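Local coordinates for protein phosphomethylpyrimidine kinase (Pyrococcus furiosus, PDB 2PB9) that probably joins a thiazole phosphate to hydroxymethylpyrimidine diphosphate, giving thiamine phosphate, through this C-terminal ThiN domain, while its N-terminal part probably acts as a hydroxymethylpyrimidine kinase, at residues Asp76-Ala81 and Arg93-Ile98; Trp141-Ala146 and Met168-Gly173; Asn34-Leu39 and Arg80-Tyr85. One frame throughout, in Å; residues are numbered along the deposited sequence.

Interaction 1. Residues Asp76-Ala81 and Arg93-Ile98; sequences DHLARA and RSAINI. With PO4 (phosphate ion), chain C.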
loop_
_atom_site.group_PDB
_atom_site.type_symbol
_atom_site.label_atom_id
_atom_site.label_comp_id
_atom_site.label_asym_id
_atom_site.label_seq_id
_atom_site.Cartn_x
_atom_site.Cartn_y
_atom_site.Cartn_z
ATOM N N ASP A 76 7.659 -5.166 23.695
ATOM C CA ASP A 76 7.208 -3.789 23.584
ATOM C C ASP A 76 5.871 -3.668 22.861
ATOM O O ASP A 76 4.949 -3.033 23.356
ATOM C CB ASP A 76 8.242 -2.927 22.858
ATOM C CG ASP A 76 7.662 -1.589 22.400
ATOM O OD1 ASP A 76 6.980 -0.924 23.220
ATOM O OD2 ASP A 76 7.886 -1.200 21.228
ATOM N N HIS A 77 5.773 -4.287 21.693
ATOM C CA HIS A 77 4.562 -4.213 20.887
ATOM C C HIS A 77 3.396 -5.071 21.372
ATOM O O HIS A 77 2.249 -4.618 21.387
ATOM C CB HIS A 77 4.914 -4.550 19.442
ATOM C CG HIS A 77 5.803 -3.534 18.799
ATOM N ND1 HIS A 77 6.505 -3.781 17.638
ATOM C CD2 HIS A 77 6.064 -2.245 19.127
ATOM C CE1 HIS A 77 7.156 -2.689 17.277
ATOM N NE2 HIS A 77 6.905 -1.741 18.163
ATOM N N LEU A 78 3.679 -6.301 21.774
ATOM C CA LEU A 78 2.624 -7.171 22.247
ATOM C C LEU A 78 2.171 -6.721 23.635
ATOM O O LEU A 78 1.001 -6.871 23.992
ATOM C CB LEU A 78 3.114 -8.621 22.291
ATOM C CG LEU A 78 1.994 -9.665 22.301
ATOM C CD1 LEU A 78 1.207 -9.563 21.008
ATOM C CD2 LEU A 78 2.562 -11.065 22.461
ATOM N N ALA A 79 3.090 -6.153 24.415
ATOM C CA ALA A 79 2.752 -5.697 25.764
ATOM C C ALA A 79 1.723 -4.582 25.715
ATOM O O ALA A 79 0.783 -4.550 26.513
ATOM C CB ALA A 79 4.001 -5.226 26.501
ATOM N N ARG A 80 1.916 -3.655 24.786
ATOM C CA ARG A 80 0.987 -2.545 24.623
ATOM C C ARG A 80 -0.371 -3.097 24.223
ATOM O O ARG A 80 -1.403 -2.617 24.674
ATOM C CB ARG A 80 1.492 -1.570 23.550
ATOM C CG ARG A 80 2.450 -0.491 24.066
ATOM C CD ARG A 80 3.832 -0.561 23.405
ATOM N NE ARG A 80 3.779 -0.355 21.957
ATOM C CZ ARG A 80 4.178 0.752 21.333
ATOM N NH1 ARG A 80 4.673 1.775 22.028
ATOM N NH2 ARG A 80 4.073 0.840 20.007
ATOM N N ALA A 81 -0.363 -4.115 23.376
ATOM C CA ALA A 81 -1.595 -4.740 22.922
ATOM C C ALA A 81 -2.362 -5.369 24.085
ATOM O O ALA A 81 -3.554 -5.096 24.274
ATOM C CB ALA A 81 -1.274 -5.803 21.882
ATOM N N ARG A 93 -4.314 -11.021 30.750
ATOM C CA ARG A 93 -2.982 -10.450 30.723
ATOM C C ARG A 93 -1.930 -11.294 30.048
ATOM O O ARG A 93 -0.738 -11.152 30.319
ATOM C CB ARG A 93 -2.524 -10.098 32.131
ATOM C CG ARG A 93 -3.127 -10.934 33.216
ATOM C CD ARG A 93 -3.596 -10.014 34.313
ATOM N NE ARG A 93 -3.571 -10.677 35.605
ATOM C CZ ARG A 93 -2.468 -11.104 36.207
ATOM N NH1 ARG A 93 -1.285 -10.935 35.635
ATOM N NH2 ARG A 93 -2.555 -11.705 37.384
ATOM N N SER A 94 -2.374 -12.178 29.167
ATOM C CA SER A 94 -1.463 -13.018 28.416
ATOM C C SER A 94 -1.878 -12.895 26.960
ATOM O O SER A 94 -3.035 -12.591 26.657
ATOM C CB SER A 94 -1.565 -14.475 28.862
ATOM O OG SER A 94 -0.581 -15.266 28.208
ATOM N N ALA A 95 -0.927 -13.117 26.063
ATOM C CA ALA A 95 -1.198 -13.040 24.635
ATOM C C ALA A 95 -0.000 -13.584 23.882
ATOM O O ALA A 95 1.039 -13.863 24.477
ATOM C CB ALA A 95 -1.467 -11.582 24.220
ATOM N N ILE A 96 -0.156 -13.740 22.575
ATOM C CA ILE A 96 0.922 -14.224 21.722
ATOM C C ILE A 96 0.638 -13.839 20.275
ATOM O O ILE A 96 -0.512 -13.861 19.827
ATOM C CB ILE A 96 1.082 -15.762 21.820
ATOM C CG1 ILE A 96 2.315 -16.202 21.042
ATOM C CG2 ILE A 96 -0.139 -16.468 21.250
ATOM C CD1 ILE A 96 2.632 -17.666 21.213
ATOM N N ASN A 97 1.670 -13.453 19.542
ATOM C CA ASN A 97 1.439 -13.098 18.157
ATOM C C ASN A 97 2.019 -14.166 17.240
ATOM O O ASN A 97 3.172 -14.590 17.393
ATOM C CB ASN A 97 2.021 -11.712 17.813
ATOM C CG ASN A 97 3.541 -11.656 17.908
ATOM O OD1 ASN A 97 4.102 -11.487 18.992
ATOM N ND2 ASN A 97 4.214 -11.793 16.769
ATOM N N ILE A 98 1.195 -14.619 16.304
ATOM C CA ILE A 98 1.631 -15.622 15.360
ATOM C C ILE A 98 1.425 -15.135 13.942
ATOM O O ILE A 98 0.696 -14.175 13.697
ATOM C CB ILE A 98 0.875 -16.936 15.557
ATOM C CG1 ILE A 98 -0.631 -16.694 15.474
ATOM C CG2 ILE A 98 1.233 -17.533 16.907
ATOM C CD1 ILE A 98 -1.459 -17.978 15.569
HETATM P P PO4 C . 7.638 -7.421 20.698
HETATM O O1 PO4 C . 7.117 -7.879 19.384
HETATM O O2 PO4 C . 8.721 -8.344 21.148
HETATM O O3 PO4 C . 8.207 -6.037 20.530
HETATM O O4 PO4 C . 6.532 -7.405 21.693
#
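Leu78 and Ile96 are the nearest CA pair across the contact, 7.3 Å apart, where the first turn of helix 77-81 lies over strand 94-98; the two short axes pass 8.7 Å apart and run at 133°, closer to antiparallel than parallel. Leu78 does nearly all the reaching. With CG anti to the backbone N (chi1 -160°), its CD2 methyl drops onto the strand backbone, 3.6 Å from Ile96 CA, while CD1 lies 3.9 Å from Asn97 CB; the leucine and asparagine side chains are inclined to each other. Ala95 CB closes the apolar patch beside Leu78 CG. The Asn97 amide is held by the backbone of Gly32 and Asn34. This is a helix packed on the central sheet of the ThiN domain, and its N-terminus is an anion site. Phosphate O3 takes an almost straight bond (177°) from His77 N, and O4, at 3.1 Å, an equally straight one from Leu78 N; Asp76 N adds a weak bond to each of these oxygens. Ser75 OG and Arg56 NE also bind the ion, which probably came from the crystallisation liquor but may mark a substrate phosphate pocket. The helix dipole probably favours the anion here. Glu30 of the second subunit packs on His77.

Interaction 2. Residues Trp141-Ala146 and Met168-Gly173; sequences WGIETA and MILVFG
Ile143 and Leu170 meet methyl to methyl, CD1 to CD1 at 4.1 Å, with the two side chains crossing at about a right angle. The isoleucine does not aim at the strand from its CB; instead the CG1 branch, lying beside the backbone N (chi1 -58°) and bent again at chi2, swings CD1 down toward it. Leu170 and Phe172, two residues apart on strand 168-173, both start out toward the helix, and this methyl rests against the ends of both. Against Phe172 the approach is to the ring edge, with Ile143 CD1 near the ring plane and 4.3 Å from CZ. The ring itself is stacked on Tyr85. The elements thus joined are helix 138-149 and an inner strand of the mixed sheet of the ThiN domain, bordered by strands 94-98 and 154-159. They touch lightly: the nearest CA pair, Ile143 and Leu170, is still 9.8 Å apart, and helix 77-86 shares the space, its Ala81, Thr84 and Tyr85 packing on Ile143 and its Leu78 on Leu170. On the helix, away from the strand, Thr145 OG1 donates to Trp141 O at 2.9 Å, from well above the carbonyl plane, and Thr145 N donates to the same oxygen. That hydroxyl also sits over one face of the Trp141 ring, toward its rim. Beside it along the helix, Glu144 pairs with Arg87.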
loop_
_atom_site.group_PDB
_atom_site.type_symbol
_atom_site.label_atom_id
_atom_site.label_comp_id
_atom_site.label_asym_id
_atom_site.label_seq_id
_atom_site.Cartn_x
_atom_site.Cartn_y
_atom_site.Cartn_z
ATOM N N TRP A 141 -5.016 1.772 19.269
ATOM C CA TRP A 141 -6.142 2.094 18.398
ATOM C C TRP A 141 -6.718 0.811 17.799
ATOM O O TRP A 141 -7.936 0.592 17.796
ATOM C CB TRP A 141 -5.708 2.993 17.246
ATOM C CG TRP A 141 -6.818 3.199 16.257
ATOM C CD1 TRP A 141 -7.825 4.118 16.338
ATOM C CD2 TRP A 141 -7.074 2.430 15.067
ATOM N NE1 TRP A 141 -8.686 3.970 15.279
ATOM C CE2 TRP A 141 -8.250 2.945 14.484
ATOM C CE3 TRP A 141 -6.421 1.357 14.441
ATOM C CZ2 TRP A 141 -8.794 2.425 13.299
ATOM C CZ3 TRP A 141 -6.964 0.836 13.260
ATOM C CH2 TRP A 141 -8.141 1.374 12.704
ATOM N N GLY A 142 -5.833 -0.028 17.275
ATOM C CA GLY A 142 -6.268 -1.271 16.679
ATOM C C GLY A 142 -7.050 -2.143 17.640
ATOM O O GLY A 142 -8.159 -2.577 17.319
ATOM N N ILE A 143 -6.480 -2.389 18.820
ATOM C CA ILE A 143 -7.114 -3.228 19.834
ATOM C C ILE A 143 -8.527 -2.757 20.181
ATOM O O ILE A 143 -9.450 -3.559 20.272
ATOM C CB ILE A 143 -6.255 -3.289 21.135
ATOM C CG1 ILE A 143 -4.851 -3.817 20.815
ATOM C CG2 ILE A 143 -6.920 -4.203 22.171
ATOM C CD1 ILE A 143 -4.814 -5.189 20.174
ATOM N N GLU A 144 -8.692 -1.454 20.364
ATOM C CA GLU A 144 -9.999 -0.895 20.693
ATOM C C GLU A 144 -10.961 -1.045 19.525
ATOM O O GLU A 144 -12.104 -1.458 19.691
ATOM C CB GLU A 144 -9.865 0.582 21.032
ATOM C CG GLU A 144 -8.979 0.869 22.211
ATOM C CD GLU A 144 -8.714 2.344 22.359
ATOM O OE1 GLU A 144 -9.702 3.116 22.371
ATOM O OE2 GLU A 144 -7.526 2.730 22.461
ATOM N N THR A 145 -10.488 -0.685 18.341
ATOM C CA THR A 145 -11.300 -0.788 17.143
ATOM C C THR A 145 -11.833 -2.205 17.062
ATOM O O THR A 145 -13.035 -2.413 16.933
ATOM C CB THR A 145 -10.453 -0.462 15.899
ATOM O OG1 THR A 145 -10.138 0.932 15.902
ATOM C CG2 THR A 145 -11.188 -0.809 14.626
ATOM N N ALA A 146 -10.929 -3.174 17.166
ATOM C CA ALA A 146 -11.280 -4.590 17.105
ATOM C C ALA A 146 -12.229 -5.028 18.225
ATOM O O ALA A 146 -13.167 -5.795 17.997
ATOM C CB ALA A 146 -10.025 -5.421 17.152
HETATM N N MSE A 168 -0.653 -9.658 11.239
HETATM C CA MSE A 168 -0.495 -10.431 12.460
HETATM C C MSE A 168 -1.803 -10.988 12.967
HETATM O O MSE A 168 -2.884 -10.476 12.668
HETATM C CB MSE A 168 0.083 -9.576 13.592
HETATM C CG MSE A 168 1.581 -9.487 13.647
HETATM SE SE MSE A 168 2.438 -11.216 13.616
HETATM C CE MSE A 168 3.752 -10.785 12.256
ATOM N N ILE A 169 -1.681 -12.041 13.759
ATOM C CA ILE A 169 -2.815 -12.667 14.389
ATOM C C ILE A 169 -2.429 -12.673 15.864
ATOM O O ILE A 169 -1.383 -13.206 16.246
ATOM C CB ILE A 169 -3.034 -14.121 13.868
ATOM C CG1 ILE A 169 -3.628 -14.078 12.449
ATOM C CG2 ILE A 169 -3.935 -14.913 14.829
ATOM C CD1 ILE A 169 -3.840 -15.446 11.813
ATOM N N LEU A 170 -3.252 -12.025 16.678
ATOM C CA LEU A 170 -3.030 -11.973 18.114
ATOM C C LEU A 170 -4.097 -12.846 18.783
ATOM O O LEU A 170 -5.271 -12.825 18.406
ATOM C CB LEU A 170 -3.144 -10.531 18.620
ATOM C CG LEU A 170 -2.382 -9.487 17.797
ATOM C CD1 LEU A 170 -2.632 -8.110 18.375
ATOM C CD2 LEU A 170 -0.905 -9.790 17.795
ATOM N N VAL A 171 -3.666 -13.642 19.751
ATOM C CA VAL A 171 -4.573 -14.501 20.488
ATOM C C VAL A 171 -4.325 -14.249 21.958
ATOM O O VAL A 171 -3.182 -14.293 22.416
ATOM C CB VAL A 171 -4.358 -15.991 20.148
ATOM C CG1 VAL A 171 -2.908 -16.248 19.829
ATOM C CG2 VAL A 171 -4.811 -16.861 21.311
ATOM N N PHE A 172 -5.421 -14.003 22.697
ATOM C CA PHE A 172 -5.344 -13.646 24.108
ATOM C C PHE A 172 -5.893 -14.766 24.977
ATOM O O PHE A 172 -6.722 -15.566 24.602
ATOM C CB PHE A 172 -6.103 -12.347 24.373
ATOM C CG PHE A 172 -5.723 -11.230 23.451
ATOM C CD1 PHE A 172 -6.087 -11.266 22.115
ATOM C CD2 PHE A 172 -5.002 -10.148 23.920
ATOM C CE1 PHE A 172 -5.737 -10.238 21.261
ATOM C CE2 PHE A 172 -4.648 -9.116 23.071
ATOM C CZ PHE A 172 -5.017 -9.160 21.740
ATOM N N GLY A 173 -5.400 -14.724 26.232
ATOM C CA GLY A 173 -5.801 -15.667 27.252
ATOM C C GLY A 173 -5.626 -14.980 28.590
ATOM O O GLY A 173 -4.960 -13.946 28.679
#

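Interaction 3. Residues Asn34-Leu39 and Arg80-Tyr85; sequences NFVYSL and RAVLTY
Val36 and Ser38 meet Val82 and Leu83 with no ring between them, and the flat groups lie at the margins: peptide carbonyls within each segment and rings turned to other parts of the fold. The Arg80 carbonyl is gripped from opposite faces of its plane, by Thr84 N on one and by Thr84 OG1 on the other, the hydroxyl at 3.0 Å from Arg80 O and tilted 31° from the plane. Ser38 OG donates to Leu39 O at 2.7 Å, staying nearer the plane of that carbonyl. Of the rings, Tyr85 meets Tyr89 with the ring planes at an oblique angle, whereas Phe35 and Tyr37 pack on helix 5-21, the latter with its CB turned away from helix 80-85. Strand 35-38 is therefore sandwiched between helices on the two faces of the central sheet, an alpha/beta layering within the ThiN domain, and here it runs under helix 80-85 at 40° with axes 9.1 Å apart. One methyl, Val82 CG1, serves both strand residues, lying 4.2 Å from Val36 CG2 and 4.1 Å from Ser38 CB; the two valine side chains lie alongside one another, pointing opposite ways. The CB of Leu83 points neither at the strand nor away from it, but its CD1 comes to 3.7 Å from Ser38 OG. The serine hydroxyl is placed there by chi1 of 170°, anti to the backbone N. Val50 of the neighbouring strand packs on Val36, Ser38 and Leu83.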
loop_
_atom_site.group_PDB
_atom_site.type_symbol
_atom_site.label_atom_id
_atom_site.label_comp_id
_atom_site.label_asym_id
_atom_site.label_seq_id
_atom_site.Cartn_x
_atom_site.Cartn_y
_atom_site.Cartn_z
ATOM N N ASN A 34 6.464 -13.356 20.148
ATOM C CA ASN A 34 6.671 -13.013 21.532
ATOM C C ASN A 34 5.425 -13.483 22.284
ATOM O O ASN A 34 4.303 -13.393 21.782
ATOM C CB ASN A 34 6.888 -11.508 21.696
ATOM C CG ASN A 34 7.827 -11.183 22.850
ATOM O OD1 ASN A 34 8.439 -10.122 22.878
ATOM N ND2 ASN A 34 7.945 -12.100 23.804
ATOM N N PHE A 35 5.641 -14.007 23.480
ATOM C CA PHE A 35 4.577 -14.532 24.316
ATOM C C PHE A 35 4.676 -13.730 25.614
ATOM O O PHE A 35 5.730 -13.710 26.262
ATOM C CB PHE A 35 4.854 -16.025 24.537
ATOM C CG PHE A 35 3.691 -16.807 25.070
ATOM C CD1 PHE A 35 3.783 -18.196 25.189
ATOM C CD2 PHE A 35 2.523 -16.175 25.490
ATOM C CE1 PHE A 35 2.732 -18.949 25.724
ATOM C CE2 PHE A 35 1.463 -16.914 26.028
ATOM C CZ PHE A 35 1.571 -18.306 26.146
ATOM N N VAL A 36 3.597 -13.048 25.987
ATOM C CA VAL A 36 3.640 -12.232 27.196
ATOM C C VAL A 36 2.630 -12.561 28.274
ATOM O O VAL A 36 1.612 -13.215 28.033
ATOM C CB VAL A 36 3.492 -10.715 26.886
ATOM C CG1 VAL A 36 4.560 -10.282 25.923
ATOM C CG2 VAL A 36 2.093 -10.410 26.343
ATOM N N TYR A 37 2.942 -12.089 29.472
ATOM C CA TYR A 37 2.098 -12.270 30.637
ATOM C C TYR A 37 2.319 -11.038 31.507
ATOM O O TYR A 37 3.399 -10.824 32.058
ATOM C CB TYR A 37 2.482 -13.541 31.376
ATOM C CG TYR A 37 1.480 -13.974 32.420
ATOM C CD1 TYR A 37 0.207 -13.400 32.482
ATOM C CD2 TYR A 37 1.801 -14.979 33.339
ATOM C CE1 TYR A 37 -0.720 -13.812 33.432
ATOM C CE2 TYR A 37 0.882 -15.401 34.288
ATOM C CZ TYR A 37 -0.371 -14.815 34.329
ATOM O OH TYR A 37 -1.268 -15.248 35.266
ATOM N N SER A 38 1.279 -10.224 31.603
ATOM C CA SER A 38 1.331 -8.981 32.346
ATOM C C SER A 38 1.026 -9.102 33.828
ATOM O O SER A 38 0.514 -10.119 34.296
ATOM C CB SER A 38 0.349 -7.990 31.714
ATOM O OG SER A 38 0.181 -6.853 32.526
ATOM N N LEU A 39 1.375 -8.048 34.564
ATOM C CA LEU A 39 1.077 -7.978 35.986
ATOM C C LEU A 39 -0.371 -7.532 35.973
ATOM O O LEU A 39 -0.831 -6.925 35.007
ATOM C CB LEU A 39 1.916 -6.905 36.692
ATOM C CG LEU A 39 3.373 -7.190 37.055
ATOM C CD1 LEU A 39 4.054 -5.896 37.434
ATOM C CD2 LEU A 39 3.436 -8.193 38.192
ATOM N N ARG A 80 1.916 -3.655 24.786
ATOM C CA ARG A 80 0.987 -2.545 24.623
ATOM C C ARG A 80 -0.371 -3.097 24.223
ATOM O O ARG A 80 -1.403 -2.617 24.674
ATOM C CB ARG A 80 1.492 -1.570 23.550
ATOM C CG ARG A 80 2.450 -0.491 24.066
ATOM C CD ARG A 80 3.832 -0.561 23.405
ATOM N NE ARG A 80 3.779 -0.355 21.957
ATOM C CZ ARG A 80 4.178 0.752 21.333
ATOM N NH1 ARG A 80 4.673 1.775 22.028
ATOM N NH2 ARG A 80 4.073 0.840 20.007
ATOM N N ALA A 81 -0.363 -4.115 23.376
ATOM C CA ALA A 81 -1.595 -4.740 22.922
ATOM C C ALA A 81 -2.362 -5.369 24.085
ATOM O O ALA A 81 -3.554 -5.096 24.274
ATOM C CB ALA A 81 -1.274 -5.803 21.882
ATOM N N VAL A 82 -1.676 -6.213 24.856
ATOM C CA VAL A 82 -2.305 -6.884 25.984
ATOM C C VAL A 82 -2.688 -5.866 27.046
ATOM O O VAL A 82 -3.734 -5.983 27.678
ATOM C CB VAL A 82 -1.378 -7.981 26.605
ATOM C CG1 VAL A 82 -0.507 -7.406 27.703
ATOM C CG2 VAL A 82 -2.209 -9.098 27.164
ATOM N N LEU A 83 -1.848 -4.856 27.217
ATOM C CA LEU A 83 -2.089 -3.818 28.202
ATOM C C LEU A 83 -3.371 -3.071 27.837
ATOM O O LEU A 83 -4.235 -2.857 28.687
ATOM C CB LEU A 83 -0.877 -2.870 28.253
ATOM C CG LEU A 83 -0.281 -2.516 29.637
ATOM C CD1 LEU A 83 -0.336 -3.710 30.576
ATOM C CD2 LEU A 83 1.155 -2.047 29.468
ATOM N N THR A 84 -3.500 -2.700 26.565
ATOM C CA THR A 84 -4.680 -1.992 26.069
ATOM C C THR A 84 -5.922 -2.885 26.152
ATOM O O THR A 84 -7.027 -2.432 26.480
ATOM C CB THR A 84 -4.466 -1.547 24.599
ATOM O OG1 THR A 84 -3.515 -0.479 24.562
ATOM C CG2 THR A 84 -5.777 -1.096 23.953
ATOM N N TYR A 85 -5.727 -4.161 25.846
ATOM C CA TYR A 85 -6.806 -5.134 25.875
ATOM C C TYR A 85 -7.368 -5.237 27.296
ATOM O O TYR A 85 -8.575 -5.351 27.484
ATOM C CB TYR A 85 -6.262 -6.483 25.409
ATOM C CG TYR A 85 -7.293 -7.561 25.212
ATOM C CD1 TYR A 85 -7.787 -7.861 23.937
ATOM C CD2 TYR A 85 -7.719 -8.343 26.288
ATOM C CE1 TYR A 85 -8.673 -8.920 23.737
ATOM C CE2 TYR A 85 -8.598 -9.406 26.107
ATOM C CZ TYR A 85 -9.070 -9.692 24.829
ATOM O OH TYR A 85 -9.925 -10.760 24.657
#

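In the fold
Helix 77-86 ties the three together. Interactions 1 and 3 both rest it on the sheet; their helical segments overlap at Arg80 and Ala81 and use the adjacent strands 94-98 and 35-38, with centres about 4 Å apart. Interaction 2 reaches the same sheet through strand 168-173, next to 94-98, but from helix 138-149, which lies beside the shared helix. All touching residues are buried except Leu83 of interaction 3, which is partly exposed. Interaction 1 lies nearest the chain centre, yet its helix start binds phosphate through backbone N-H groups, and the Val36 side chain of interaction 3 also lies about 5 Å from a phosphate; interaction 2 is purely apolar, and interaction 3 adds one serine hydroxyl to aliphatic packing.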